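Local coordinates for protein glycosyl hydrolase family 26 (Bacteroides ovatus, PDB 4ZXO) that hydrolyses mannans as a family 26 beta-mannanase, probably cleaving internal beta-1,4-mannosidic linkages of galactomannan during its breakdown by the bacterium, at residues D140-L146 and R194-V200; S213-Y219 and K250-L255; V231-Y237 and P265-T271. All coordinates share one frame; numbering follows the deposited sequence.

Contact 1 (D140-L146 and R194-V200); sequences DRVADFL and RLRLKGV
Bends in two long side chains bring the charges together: R194 turns at chi2 (-52°) and chi3, and folds its guanidinium back to D140, while K198 turns at the same two torsions and carries NZ across to D144. The R194 bridge has two bonds, the K198 bridge one. R194 approaches side-on, NE donating to D140 OD1 at 2.9 Å and NH2 to D140 OD2 at 2.8 Å. The second bond is nearly straight, with an N-H...O angle of 171°, and uses the syn lone pair of OD2. With one nitrogen on each oxygen and the two planes nearly coplanar, rotation of the carboxylate is restrained.

K198 NZ reaches D144 OD1 at 2.9 Å, from the syn side but clearly out of the carboxylate plane. The same nitrogen donates to a water that in turn donates to D140 OD2, so the two salt bridges are linked into one polar strip along the partly exposed edge. Beneath the strip A143 lets the backbones close in, and its CB lies only 3.5 Å from K198 CG, a tight carbon contact. The methyl also meets V200 CG2 at 3.7 Å, and L146 adds its CB against V200 CG1 at 3.8 Å.

The chain leaves the helix at G199, and V200 then faces helix 132-147. The positive phi of G199 (77°), with the bonds from V200 N to L195 O and from G199 N to R196 O, makes this a Schellman motif. Helix 132-147 thus packs against the last turn of helix 181-197 and the chain leaving it, in the outer helical layer of a TIM barrel.

Contact 2 (S213-Y219 and K250-L255); sequences SDTVEEY and KMLTIL
I254, Y219 and K250 carry most of this contact, in which helix 241-262, part of the outer layer of the TIM barrel, packs against the short helix 216-219 and its capped start. T215 is the N-cap: its OG1 accepts a weak bond from E218 N and donates to E218 OE2, while D214 N donates to E218 OE1, so the turn facing I254 is tied down by its own side chains.

I254 contributes the largest buried area and works with both branches. CD1 lies against the backbone of the turn, 3.6 Å from T215 N, while CG2, anti to the backbone N, is directed to Y219 CB at 3.7 Å and to V216 CG2 at 3.9 Å. The ring of Y219 continues this apolar seam, meeting M251 CE at CD1 (3.9 Å); the methyl stands obliquely to the ring. The hydroxyl of Y219 is bonded to G233 O on strand 231-235, and Y207 packs edge-to-face with the ring.

At the other end K250 runs out with CG anti to the backbone N (chi1 -179°) and then bends at chi3 (83°), which brings NZ over to the D214 turn. There it forms a salt bridge to D214 OD1 at 2.8 Å, met nearly along the C-O axis, and a weak bond to S213 O at 3.0 Å; M211 O and Q247 OE1 are further partners. With an alanine at K250 the D214 carboxylate would probably lose its mate in this contact, and the polar tie between turn and helix, including the weak bond to S213 O, would go with it. Beyond the ring of Y219, L255 CD2 closes in on the phenol end, 3.4 Å from CZ.

Contact 3 (V231-Y237 and P265-T271); sequences VLGTDVY and PIALTET
The hydroxyl of Y237 donates to E270 OE1 at 2.6 Å, meeting it on the anti side, somewhat out of the carboxylate plane, with the ring 79° from that plane. T271 CA lies over one face of the same ring, 4.0 Å above its plane. D235 is fixed comparably: T269 OG1 donates to D235 OD1 at 2.7 Å. The D235 and E270 carboxylates are stacked, OD2 and OE2 only 3.2 Å apart, and R162 forms salt bridges to both of these oxygens, which is likely to offset the closeness of the two acids.

The strands run parallel with a 27° angle between their axes. Their clearest bond is L232 N to P265 O, 3.0 Å with an N-H...O angle of 168°. V236 N to E270 O continues the backbone pairing at the corner, and the T271 hydroxyl adds a side-chain bond from OG1 to V236 O (2.6 Å). G233 supplies no side chain where T269 CG2 passes, and a CB there would clash with it.

This is the parallel pair of a beta-alpha-beta unit: helix 241-262 packs over L232, T234, I266 and L268, while strands 203-207 and 295-300 continue the barrel sheet to either side.

Along the chain contact 1 is complete before contact 2 begins, whereas contacts 2 and 3 interleave: 213-219, 231-237, 250-255, then 265-271. Contact 1 stands apart, its centre about 31 Å from that of contact 2 and about 24 Å from that of contact 3. Contacts 2 and 3 are about 11 Å apart between centres and touch, since helix 241-262 both supplies 250-255 and connects the strands of contact 3; L255 packs on I266 and A267. All three belong to one TIM barrel. Contacts 2 and 3 together tie the helical layer to the inner sheet around one beta-alpha-beta unit, while contact 1 joins two helices of the outer layer some distance away.

Contact 1 (D140-L146 and R194-V200)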
# COMPACT_ATOMS: atom_id res chain seq x y z
N ASP A 140 -17.18 8.18 -2.26
CA ASP A 140 -17.88 7.73 -3.44
C ASP A 140 -17.05 8.01 -4.68
O ASP A 140 -17.09 7.25 -5.65
CB ASP A 140 -19.27 8.41 -3.56
CG ASP A 140 -20.27 7.85 -2.60
OD1 ASP A 140 -19.97 6.86 -1.87
OD2 ASP A 140 -21.43 8.32 -2.63
N ARG A 141 -16.25 9.07 -4.65
CA ARG A 141 -15.37 9.40 -5.79
C ARG A 141 -14.27 8.36 -5.90
O ARG A 141 -13.93 7.90 -7.01
CB ARG A 141 -14.77 10.84 -5.64
CG ARG A 141 -15.87 11.94 -5.92
CD ARG A 141 -15.48 13.42 -5.63
NE ARG A 141 -16.21 14.28 -6.58
CZ ARG A 141 -16.29 15.61 -6.52
NH1 ARG A 141 -16.96 16.24 -7.48
NH2 ARG A 141 -15.69 16.31 -5.53
N VAL A 142 -13.72 7.94 -4.76
CA VAL A 142 -12.82 6.77 -4.76
C VAL A 142 -13.54 5.52 -5.28
O VAL A 142 -13.01 4.77 -6.12
CB VAL A 142 -12.29 6.50 -3.33
CG1 VAL A 142 -11.58 5.12 -3.28
CG2 VAL A 142 -11.33 7.63 -2.91
N ALA A 143 -14.76 5.27 -4.79
CA ALA A 143 -15.51 4.08 -5.25
C ALA A 143 -15.68 4.06 -6.78
O ALA A 143 -15.42 3.03 -7.45
CB ALA A 143 -16.87 4.02 -4.54
N ASP A 144 -16.07 5.21 -7.34
CA ASP A 144 -16.25 5.27 -8.79
C ASP A 144 -14.94 5.00 -9.57
O ASP A 144 -14.96 4.32 -10.62
CB ASP A 144 -16.78 6.63 -9.20
CG ASP A 144 -18.23 6.84 -8.83
OD1 ASP A 144 -18.94 5.84 -8.58
OD2 ASP A 144 -18.63 8.02 -8.80
N PHE A 145 -13.80 5.48 -9.04
CA PHE A 145 -12.54 5.16 -9.68
C PHE A 145 -12.26 3.66 -9.61
O PHE A 145 -11.88 3.04 -10.59
CB PHE A 145 -11.39 5.93 -9.05
CG PHE A 145 -10.10 5.65 -9.74
CD1 PHE A 145 -9.80 6.26 -10.93
CD2 PHE A 145 -9.18 4.77 -9.21
CE1 PHE A 145 -8.58 6.00 -11.58
CE2 PHE A 145 -7.96 4.51 -9.85
CZ PHE A 145 -7.68 5.12 -11.04
N LEU A 146 -12.45 3.06 -8.44
CA LEU A 146 -12.21 1.63 -8.28
C LEU A 146 -13.07 0.78 -9.24
O LEU A 146 -12.62 -0.25 -9.76
CB LEU A 146 -12.48 1.22 -6.83
CG LEU A 146 -11.47 1.84 -5.83
CD1 LEU A 146 -11.80 1.47 -4.39
CD2 LEU A 146 -10.01 1.46 -6.15
N ARG A 194 -19.55 2.74 2.26
CA ARG A 194 -19.79 3.35 0.97
C ARG A 194 -19.26 2.45 -0.14
O ARG A 194 -19.90 2.30 -1.21
CB ARG A 194 -19.16 4.75 0.84
CG ARG A 194 -19.67 5.80 1.75
CD ARG A 194 -21.18 5.90 1.72
NE ARG A 194 -21.65 6.52 0.50
CZ ARG A 194 -22.95 6.65 0.23
NH1 ARG A 194 -23.87 6.22 1.09
NH2 ARG A 194 -23.35 7.20 -0.92
N LEU A 195 -18.10 1.83 0.09
CA LEU A 195 -17.63 0.94 -0.95
C LEU A 195 -18.63 -0.17 -1.19
O LEU A 195 -18.93 -0.55 -2.33
CB LEU A 195 -16.27 0.36 -0.58
CG LEU A 195 -15.13 1.38 -0.48
CD1 LEU A 195 -13.86 0.68 0.05
CD2 LEU A 195 -14.81 1.93 -1.85
N ARG A 196 -19.15 -0.73 -0.11
CA ARG A 196 -20.13 -1.82 -0.29
C ARG A 196 -21.42 -1.40 -0.98
O ARG A 196 -21.95 -2.12 -1.83
CB ARG A 196 -20.50 -2.45 1.03
CG ARG A 196 -19.40 -3.25 1.66
CD ARG A 196 -19.85 -3.75 3.00
NE ARG A 196 -20.86 -4.79 2.85
CZ ARG A 196 -21.74 -5.07 3.79
NH1 ARG A 196 -21.74 -4.34 4.92
NH2 ARG A 196 -22.63 -6.04 3.58
N LEU A 197 -21.94 -0.24 -0.59
CA LEU A 197 -23.16 0.25 -1.22
C LEU A 197 -22.97 0.43 -2.72
O LEU A 197 -23.88 0.13 -3.50
CB LEU A 197 -23.59 1.57 -0.61
CG LEU A 197 -24.35 1.60 0.70
CD1 LEU A 197 -24.34 3.01 1.28
CD2 LEU A 197 -25.77 1.14 0.51
N LYS A 198 -21.78 0.91 -3.11
CA LYS A 198 -21.45 1.17 -4.51
C LYS A 198 -21.19 -0.12 -5.30
O LYS A 198 -21.04 -0.08 -6.53
CB LYS A 198 -20.18 2.07 -4.61
CG LYS A 198 -20.24 3.47 -3.94
CD LYS A 198 -20.99 4.54 -4.68
CE LYS A 198 -20.21 5.12 -5.83
NZ LYS A 198 -21.14 5.93 -6.68
N GLY A 199 -21.09 -1.25 -4.60
CA GLY A 199 -20.79 -2.52 -5.24
C GLY A 199 -19.33 -2.64 -5.60
O GLY A 199 -18.97 -3.31 -6.59
N VAL A 200 -18.47 -1.99 -4.80
CA VAL A 200 -17.04 -2.11 -5.06
C VAL A 200 -16.54 -3.47 -4.55
O VAL A 200 -15.95 -3.57 -3.49
CB VAL A 200 -16.24 -0.97 -4.39
CG1 VAL A 200 -14.80 -1.07 -4.79
CG2 VAL A 200 -16.77 0.37 -4.88
O HOH W 1 -22.35 8.15 -5.22

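Contact 2 (S213-Y219 and K250-L255)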
# COMPACT_ATOMS: atom_id res chain seq x y z
N SER A 213 3.62 1.51 17.78
CA SER A 213 3.13 0.44 18.63
C SER A 213 4.26 -0.48 19.05
O SER A 213 5.04 -0.91 18.22
CB SER A 213 2.07 -0.40 17.90
OG SER A 213 0.99 0.40 17.46
N ASP A 214 4.33 -0.80 20.33
CA ASP A 214 5.35 -1.74 20.80
C ASP A 214 4.87 -3.15 21.01
O ASP A 214 5.67 -4.03 21.23
CB ASP A 214 5.97 -1.25 22.09
CG ASP A 214 7.06 -0.20 21.85
OD1 ASP A 214 7.63 -0.09 20.74
OD2 ASP A 214 7.39 0.50 22.83
N THR A 215 3.57 -3.36 20.91
CA THR A 215 2.92 -4.65 21.17
C THR A 215 1.73 -4.81 20.26
O THR A 215 1.25 -3.83 19.65
CB THR A 215 2.41 -4.79 22.65
OG1 THR A 215 1.43 -3.77 22.89
CG2 THR A 215 3.55 -4.66 23.64
N VAL A 216 1.23 -6.04 20.17
CA VAL A 216 0.01 -6.30 19.41
C VAL A 216 -1.21 -5.52 19.95
O VAL A 216 -2.00 -4.99 19.18
CB VAL A 216 -0.32 -7.82 19.41
CG1 VAL A 216 -1.71 -8.04 18.78
CG2 VAL A 216 0.71 -8.52 18.58
N GLU A 217 -1.30 -5.41 21.29
CA GLU A 217 -2.39 -4.65 21.90
C GLU A 217 -2.42 -3.22 21.33
O GLU A 217 -3.49 -2.68 20.96
CB GLU A 217 -2.22 -4.63 23.46
CG GLU A 217 -3.05 -3.56 24.21
CD GLU A 217 -2.82 -3.65 25.69
OE1 GLU A 217 -2.83 -4.78 26.18
OE2 GLU A 217 -2.56 -2.61 26.35
N GLU A 218 -1.24 -2.60 21.28
CA GLU A 218 -1.15 -1.24 20.82
C GLU A 218 -1.46 -1.17 19.32
O GLU A 218 -2.13 -0.26 18.85
CB GLU A 218 0.24 -0.67 21.09
CG GLU A 218 0.52 -0.45 22.60
CD GLU A 218 2.01 -0.39 22.88
OE1 GLU A 218 2.71 0.53 22.33
OE2 GLU A 218 2.48 -1.28 23.64
N TYR A 219 -0.92 -2.12 18.57
CA TYR A 219 -1.15 -2.14 17.14
C TYR A 219 -2.61 -2.20 16.81
O TYR A 219 -3.05 -1.55 15.85
CB TYR A 219 -0.40 -3.35 16.53
CG TYR A 219 -0.59 -3.58 15.05
CD1 TYR A 219 0.22 -2.93 14.10
CD2 TYR A 219 -1.55 -4.47 14.59
CE1 TYR A 219 0.04 -3.16 12.73
CE2 TYR A 219 -1.75 -4.68 13.25
CZ TYR A 219 -0.96 -4.03 12.31
OH TYR A 219 -1.16 -4.25 10.97
N LYS A 250 10.65 -5.85 15.33
CA LYS A 250 9.58 -5.69 16.28
C LYS A 250 8.22 -5.64 15.57
O LYS A 250 7.27 -6.34 15.96
CB LYS A 250 9.78 -4.42 17.09
CG LYS A 250 8.71 -4.21 18.12
CD LYS A 250 8.72 -2.74 18.59
CE LYS A 250 7.93 -1.87 17.61
NZ LYS A 250 7.96 -0.43 18.00
N MET A 251 8.10 -4.80 14.53
CA MET A 251 6.79 -4.71 13.88
C MET A 251 6.42 -5.96 13.12
O MET A 251 5.24 -6.34 13.12
CB MET A 251 6.75 -3.52 12.89
CG MET A 251 6.76 -2.16 13.56
SD MET A 251 5.64 -1.94 14.99
CE MET A 251 4.06 -2.29 14.20
N LEU A 252 7.37 -6.61 12.44
CA LEU A 252 6.98 -7.82 11.72
C LEU A 252 6.64 -8.97 12.69
O LEU A 252 5.80 -9.79 12.34
CB LEU A 252 8.09 -8.24 10.75
CG LEU A 252 8.36 -7.13 9.71
CD1 LEU A 252 9.37 -7.66 8.66
CD2 LEU A 252 7.05 -6.63 9.06
N THR A 253 7.27 -9.00 13.87
CA THR A 253 6.89 -9.96 14.91
C THR A 253 5.43 -9.68 15.35
O THR A 253 4.60 -10.59 15.51
CB THR A 253 7.88 -9.85 16.09
OG1 THR A 253 9.15 -10.33 15.61
CG2 THR A 253 7.45 -10.73 17.30
N ILE A 254 5.13 -8.41 15.57
CA ILE A 254 3.76 -8.01 15.91
C ILE A 254 2.77 -8.41 14.82
O ILE A 254 1.74 -9.02 15.11
CB ILE A 254 3.68 -6.51 16.17
CG1 ILE A 254 4.29 -6.20 17.53
CG2 ILE A 254 2.21 -5.98 16.09
CD1 ILE A 254 4.58 -4.72 17.73
N LEU A 255 3.11 -8.13 13.56
CA LEU A 255 2.25 -8.51 12.44
C LEU A 255 2.03 -10.00 12.36
O LEU A 255 0.89 -10.46 12.18
CB LEU A 255 2.82 -8.07 11.07
CG LEU A 255 2.79 -6.61 10.73
CD1 LEU A 255 3.13 -6.40 9.29
CD2 LEU A 255 1.45 -5.99 11.04

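Contact 3 (V231-Y237 and P265-T271)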
# COMPACT_ATOMS: atom_id res chain seq x y z
N VAL A 231 -5.91 -7.22 5.22
CA VAL A 231 -4.44 -7.35 5.23
C VAL A 231 -3.90 -6.52 6.37
O VAL A 231 -4.26 -5.34 6.50
CB VAL A 231 -3.82 -6.84 3.92
CG1 VAL A 231 -2.26 -6.87 4.00
CG2 VAL A 231 -4.40 -7.62 2.71
N LEU A 232 -3.05 -7.10 7.20
CA LEU A 232 -2.39 -6.37 8.30
C LEU A 232 -1.02 -5.88 7.81
O LEU A 232 -0.16 -6.71 7.47
CB LEU A 232 -2.24 -7.25 9.55
CG LEU A 232 -3.57 -7.72 10.12
CD1 LEU A 232 -3.29 -8.66 11.34
CD2 LEU A 232 -4.50 -6.54 10.48
N GLY A 233 -0.82 -4.58 7.77
CA GLY A 233 0.45 -4.04 7.29
C GLY A 233 1.12 -3.14 8.30
O GLY A 233 0.62 -2.88 9.42
N THR A 234 2.28 -2.66 7.90
CA THR A 234 2.98 -1.64 8.71
C THR A 234 3.88 -0.85 7.75
O THR A 234 4.29 -1.36 6.69
CB THR A 234 3.79 -2.27 9.86
OG1 THR A 234 4.28 -1.23 10.72
CG2 THR A 234 5.00 -3.03 9.29
N ASP A 235 4.10 0.42 8.09
CA ASP A 235 5.00 1.29 7.35
C ASP A 235 6.21 1.61 8.23
O ASP A 235 6.06 2.29 9.26
CB ASP A 235 4.32 2.63 6.96
CG ASP A 235 3.18 2.47 5.97
OD1 ASP A 235 2.87 1.32 5.56
OD2 ASP A 235 2.61 3.54 5.61
N VAL A 236 7.40 1.16 7.85
CA VAL A 236 8.59 1.37 8.67
C VAL A 236 9.75 1.67 7.74
O VAL A 236 10.08 0.83 6.89
CB VAL A 236 8.96 0.11 9.56
CG1 VAL A 236 10.20 0.41 10.40
CG2 VAL A 236 7.76 -0.37 10.40
N TYR A 237 10.33 2.88 7.87
CA TYR A 237 11.48 3.29 7.04
C TYR A 237 12.79 3.24 7.82
O TYR A 237 12.80 3.34 9.05
CB TYR A 237 11.27 4.72 6.50
CG TYR A 237 10.26 4.76 5.37
CD1 TYR A 237 10.66 4.73 4.02
CD2 TYR A 237 8.91 4.81 5.66
CE1 TYR A 237 9.72 4.77 3.00
CE2 TYR A 237 7.96 4.83 4.63
CZ TYR A 237 8.37 4.79 3.31
OH TYR A 237 7.42 4.82 2.31
N PRO A 265 -3.45 -12.23 6.29
CA PRO A 265 -2.10 -12.12 5.71
C PRO A 265 -1.49 -10.80 6.16
O PRO A 265 -2.22 -9.87 6.50
CB PRO A 265 -2.37 -12.14 4.21
CG PRO A 265 -3.70 -11.57 4.06
CD PRO A 265 -4.49 -12.00 5.28
N ILE A 266 -0.17 -10.72 6.06
CA ILE A 266 0.57 -9.57 6.53
C ILE A 266 1.47 -9.02 5.42
O ILE A 266 1.81 -9.72 4.44
CB ILE A 266 1.42 -9.93 7.77
CG1 ILE A 266 2.53 -10.92 7.40
CG2 ILE A 266 0.47 -10.45 8.89
CD1 ILE A 266 3.47 -11.22 8.57
N ALA A 267 1.85 -7.76 5.56
CA ALA A 267 2.68 -7.14 4.56
C ALA A 267 3.47 -5.96 5.12
O ALA A 267 3.00 -5.29 6.03
CB ALA A 267 1.82 -6.64 3.35
N LEU A 268 4.64 -5.73 4.55
CA LEU A 268 5.38 -4.52 4.85
C LEU A 268 4.99 -3.51 3.77
O LEU A 268 5.47 -3.57 2.64
CB LEU A 268 6.88 -4.83 4.89
CG LEU A 268 7.85 -3.66 5.14
CD1 LEU A 268 7.51 -2.80 6.39
CD2 LEU A 268 9.25 -4.21 5.26
N THR A 269 3.97 -2.71 4.08
CA THR A 269 3.25 -1.96 3.06
C THR A 269 3.99 -0.70 2.61
O THR A 269 3.71 -0.19 1.52
CB THR A 269 1.80 -1.62 3.55
OG1 THR A 269 1.84 -1.13 4.90
CG2 THR A 269 0.97 -2.92 3.52
N GLU A 270 4.91 -0.19 3.43
CA GLU A 270 5.88 0.84 2.97
C GLU A 270 7.18 0.60 3.72
O GLU A 270 7.17 0.39 4.93
CB GLU A 270 5.46 2.28 3.29
CG GLU A 270 4.29 2.79 2.54
CD GLU A 270 4.04 4.26 2.76
OE1 GLU A 270 4.99 5.02 3.07
OE2 GLU A 270 2.89 4.70 2.61
N THR A 271 8.31 0.67 3.02
CA THR A 271 9.60 0.73 3.64
C THR A 271 10.58 1.34 2.65
O THR A 271 10.20 1.76 1.52
CB THR A 271 10.08 -0.68 4.10
OG1 THR A 271 11.21 -0.54 4.99
CG2 THR A 271 10.43 -1.54 2.95